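Local atomic coordinates of RidA family protein (Psychrobacter sp. MES7-P7E, PDB entry 6L8P), a protein that probably hydrolyses reactive enamine and imine intermediates to ketoacids and ammonia, as a trimeric member of the RidA family. Residues Val93-Ser98 with Ile139-Tyr144. The protein carries 1 engineered substitution. Numbering follows the deposited sequence.
Sequences VKFNVS and IESILY
Strands Val93-Ser98 and Ile139-Tyr144 run antiparallel, their axes 4.6 Å apart at closest approach and 170° between their directions. They are neighbouring inner strands of the mixed sheet of this RidA-family (Endoribonuclease L-PSP) domain. Lys94 and Asn96 form hydrogen-bonded pairs with Ile142 and Glu140. A classic beta bulge lies at one end, where Val93 and Lys94 both face Ile142. Ile142 O accepts from both: Val93 N at 2.8 Å, in the carbonyl plane, and Lys94 N at a longer 3.3 Å.

Phe95, Val97, Ile139 and Ser141 share the face turned toward the helices. Phe95 CG stands anti to its carbonyl carbon (chi1 -79°), which brings the CD1-CE1 edge of the ring to the partner strand. There CD1 meets Ile139 CG2 obliquely at 3.5 Å, and Ser141 OG sits at the ring edge, near its plane, 3.3 Å from Phe95 CE1. Phe112 meets the same ring from helix 105-115. Ile139 also lies alongside Val97 and packs on Val74 and Ile78 of helix 67-84.

The other face looks onto the trimer interface. Asn96 and Glu140 lie side by side and point the same way, with amide and carboxylate planes 60° apart. Asn96 OD1 and Glu140 OE2 are both acceptors and do not bond. Glu140 OE1 instead pairs with two residues of the third subunit, Lys94 of that subunit by a salt bridge and its Asn96 by a hydrogen bond. Lys94 reaches Glu140 of the second subunit in turn. A water bridges the strands: it hydrogen-bonds Asn96 O and lies 2.7 Å from both Glu140 OE2 and Ser98 OG.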
ATOM      1  N   VAL A  93     -11.598   1.544   6.539  1.00 10.15           N
ATOM      2  CA  VAL A  93     -11.224   2.932   6.269  1.00  8.98           C
ATOM      3  C   VAL A  93     -10.409   3.077   5.003  1.00 11.38           C
ATOM      4  O   VAL A  93     -10.420   4.176   4.418  1.00 11.25           O
ATOM      5  CB  VAL A  93     -10.473   3.551   7.469  1.00 10.65           C
ATOM      6  CG1 VAL A  93     -11.421   3.630   8.708  1.00 14.94           C
ATOM      7  CG2 VAL A  93      -9.160   2.856   7.807  1.00 13.14           C
ATOM      8  N   LYS A  94      -9.751   2.004   4.532  1.00  9.48           N
ATOM      9  CA  LYS A  94      -8.951   2.127   3.307  1.00  8.68           C
ATOM     10  C   LYS A  94      -8.937   0.766   2.622  1.00  8.42           C
ATOM     11  O   LYS A  94      -8.705  -0.247   3.283  1.00  9.92           O
ATOM     12  CB  LYS A  94      -7.507   2.596   3.620  1.00 10.81           C
ATOM     13  CG  LYS A  94      -6.503   2.531   2.464  1.00 13.77           C
ATOM     14  CD  LYS A  94      -6.772   3.596   1.446  1.00 17.13           C
ATOM     15  CE  LYS A  94      -5.765   3.531   0.252  1.00 15.65           C
ATOM     16  NZ  LYS A  94      -4.304   3.560   0.709  1.00 18.70           N
ATOM     17  N   PHE A  95      -9.217   0.763   1.326  1.00  7.57           N
ATOM     18  CA  PHE A  95      -9.004  -0.393   0.456  1.00 10.62           C
ATOM     19  C   PHE A  95      -7.874  -0.087  -0.527  1.00 10.53           C
ATOM     20  O   PHE A  95      -7.798   1.013  -1.079  1.00  9.10           O
ATOM     21  CB  PHE A  95     -10.261  -0.690  -0.382  1.00  9.25           C
ATOM     22  CG  PHE A  95     -11.352  -1.414   0.342  1.00  9.16           C
ATOM     23  CD1 PHE A  95     -11.107  -2.641   0.973  1.00 12.68           C
ATOM     24  CD2 PHE A  95     -12.653  -0.874   0.354  1.00 11.26           C
ATOM     25  CE1 PHE A  95     -12.150  -3.320   1.601  1.00 11.10           C
ATOM     26  CE2 PHE A  95     -13.707  -1.559   0.957  1.00 12.61           C
ATOM     27  CZ  PHE A  95     -13.453  -2.780   1.601  1.00 13.56           C
ATOM     28  N   ASN A  96      -7.052  -1.092  -0.831  1.00  8.06           N
ATOM     29  CA  ASN A  96      -6.069  -0.971  -1.907  1.00  7.72           C
ATOM     30  C   ASN A  96      -6.383  -2.051  -2.915  1.00 10.71           C
ATOM     31  O   ASN A  96      -6.337  -3.242  -2.584  1.00  9.90           O
ATOM     32  CB  ASN A  96      -4.652  -1.131  -1.369  1.00  9.52           C
ATOM     33  CG  ASN A  96      -3.626  -0.603  -2.300  1.00 39.12           C
ATOM     34  OD1 ASN A  96      -2.969  -1.363  -3.011  1.00 48.67           O
ATOM     35  ND2 ASN A  96      -3.460   0.709  -2.304  1.00 35.47           N
ATOM     36  N   VAL A  97      -6.714  -1.651  -4.130  1.00  7.69           N
ATOM     37  CA  VAL A  97      -7.165  -2.589  -5.158  1.00  7.78           C
ATOM     38  C   VAL A  97      -6.080  -2.759  -6.213  1.00  8.18           C
ATOM     39  O   VAL A  97      -5.588  -1.765  -6.772  1.00  9.28           O
ATOM     40  CB  VAL A  97      -8.436  -2.084  -5.834  1.00  9.16           C
ATOM     41  CG1 VAL A  97      -8.886  -3.072  -6.898  1.00 10.79           C
ATOM     42  CG2 VAL A  97      -9.569  -1.857  -4.773  1.00  9.17           C
ATOM     43  N   SER A  98      -5.738  -4.017  -6.524  1.00  6.80           N
ATOM     44  CA  SER A  98      -4.844  -4.337  -7.626  1.00  6.66           C
ATOM     45  C   SER A  98      -5.624  -5.146  -8.651  1.00  8.25           C
ATOM     46  O   SER A  98      -6.193  -6.190  -8.316  1.00  9.58           O
ATOM     47  CB  SER A  98      -3.642  -5.138  -7.128  1.00  8.87           C
ATOM     48  OG  SER A  98      -2.983  -4.466  -6.043  1.00 12.30           O
ATOM     49  N   ILE A 139      -7.493  -7.373  -3.160  1.00  8.43           N
ATOM     50  CA  ILE A 139      -7.868  -6.190  -2.387  1.00  7.43           C
ATOM     51  C   ILE A 139      -7.330  -6.347  -0.990  1.00  7.12           C
ATOM     52  O   ILE A 139      -7.555  -7.376  -0.348  1.00  9.54           O
ATOM     53  CB  ILE A 139      -9.394  -5.981  -2.369  1.00  7.91           C
ATOM     54  CG1 ILE A 139      -9.912  -5.834  -3.813  1.00  9.00           C
ATOM     55  CG2 ILE A 139      -9.738  -4.761  -1.479  1.00  8.92           C
ATOM     56  CD1 ILE A 139     -11.445  -5.521  -3.912  1.00 10.82           C
ATOM     57  N   GLU A 140      -6.607  -5.319  -0.508  1.00  7.66           N
ATOM     58  CA  GLU A 140      -6.109  -5.208   0.867  1.00  7.15           C
ATOM     59  C   GLU A 140      -6.998  -4.236   1.626  1.00  8.95           C
ATOM     60  O   GLU A 140      -7.561  -3.322   1.013  1.00 10.88           O
ATOM     61  CB  GLU A 140      -4.718  -4.638   0.896  1.00 12.12           C
ATOM     62  CG  GLU A 140      -3.716  -5.352   0.070  1.00 14.37           C
ATOM     63  CD  GLU A 140      -2.613  -4.370  -0.322  1.00 17.65           C
ATOM     64  OE1 GLU A 140      -1.949  -3.794   0.593  1.00 16.04           O
ATOM     65  OE2 GLU A 140      -2.398  -4.144  -1.540  1.00 15.50           O
ATOM     66  N   SER A 141      -7.075  -4.387   2.949  1.00  8.91           N
ATOM     67  CA  SER A 141      -8.010  -3.552   3.707  1.00  8.73           C
ATOM     68  C   SER A 141      -7.389  -3.117   5.018  1.00 10.06           C
ATOM     69  O   SER A 141      -6.620  -3.860   5.624  1.00 10.82           O
ATOM     70  CB  SER A 141      -9.289  -4.311   4.074  1.00 10.38           C
ATOM     71  OG  SER A 141      -9.749  -5.057   2.980  1.00 11.47           O
ATOM     72  N   ILE A 142      -7.758  -1.918   5.482  1.00  9.24           N
ATOM     73  CA  ILE A 142      -7.448  -1.467   6.830  1.00  8.59           C
ATOM     74  C   ILE A 142      -8.774  -1.079   7.457  1.00  9.13           C
ATOM     75  O   ILE A 142      -9.562  -0.359   6.825  1.00 10.20           O
ATOM     76  CB  ILE A 142      -6.481  -0.266   6.847  1.00 10.32           C
ATOM     77  CG1 ILE A 142      -5.144  -0.690   6.202  1.00 11.06           C
ATOM     78  CG2 ILE A 142      -6.263   0.223   8.315  1.00 10.90           C
ATOM     79  CD1 ILE A 142      -4.105   0.482   6.051  1.00 13.96           C
ATOM     80  N   LEU A 143      -9.023  -1.599   8.672  1.00 11.18           N
ATOM     81  CA  LEU A 143     -10.219  -1.304   9.467  1.00 11.96           C
ATOM     82  C   LEU A 143      -9.874  -0.409  10.639  1.00  9.46           C
ATOM     83  O   LEU A 143      -8.776  -0.487  11.211  1.00 12.12           O
ATOM     84  CB  LEU A 143     -10.841  -2.582  10.064  1.00 10.55           C
ATOM     85  CG  LEU A 143     -11.684  -3.440   9.135  1.00 19.22           C
ATOM     86  CD1 LEU A 143     -10.992  -3.915   7.911  1.00 18.96           C
ATOM     87  CD2 LEU A 143     -12.184  -4.649   9.949  1.00 18.94           C
ATOM     88  N   TYR A 144     -10.867   0.384  11.053  1.00 13.49           N
ATOM     89  CA  TYR A 144     -10.867   1.000  12.376  1.00 14.73           C
ATOM     90  C   TYR A 144     -12.198   0.619  13.012  1.00 13.42           C
ATOM     91  O   TYR A 144     -13.261   1.041  12.542  1.00 15.97           O
ATOM     92  CB  TYR A 144     -10.659   2.513  12.279  1.00 13.08           C
ATOM     93  CG  TYR A 144     -10.483   3.138  13.637  1.00 23.25           C
ATOM     94  CD1 TYR A 144     -11.578   3.520  14.378  1.00 24.74           C
ATOM     95  CD2 TYR A 144      -9.215   3.329  14.172  1.00 29.10           C
ATOM     96  CE1 TYR A 144     -11.426   4.087  15.634  1.00 33.69           C
ATOM     97  CE2 TYR A 144      -9.051   3.894  15.419  1.00 39.57           C
ATOM     98  CZ  TYR A 144     -10.160   4.268  16.146  1.00 46.36           C
ATOM     99  OH  TYR A 144     -10.000   4.831  17.393  1.00 61.93           O
TER
HETATM  100  O   HOH W   1      -3.922  -4.949  -3.576  1.00 15.06           O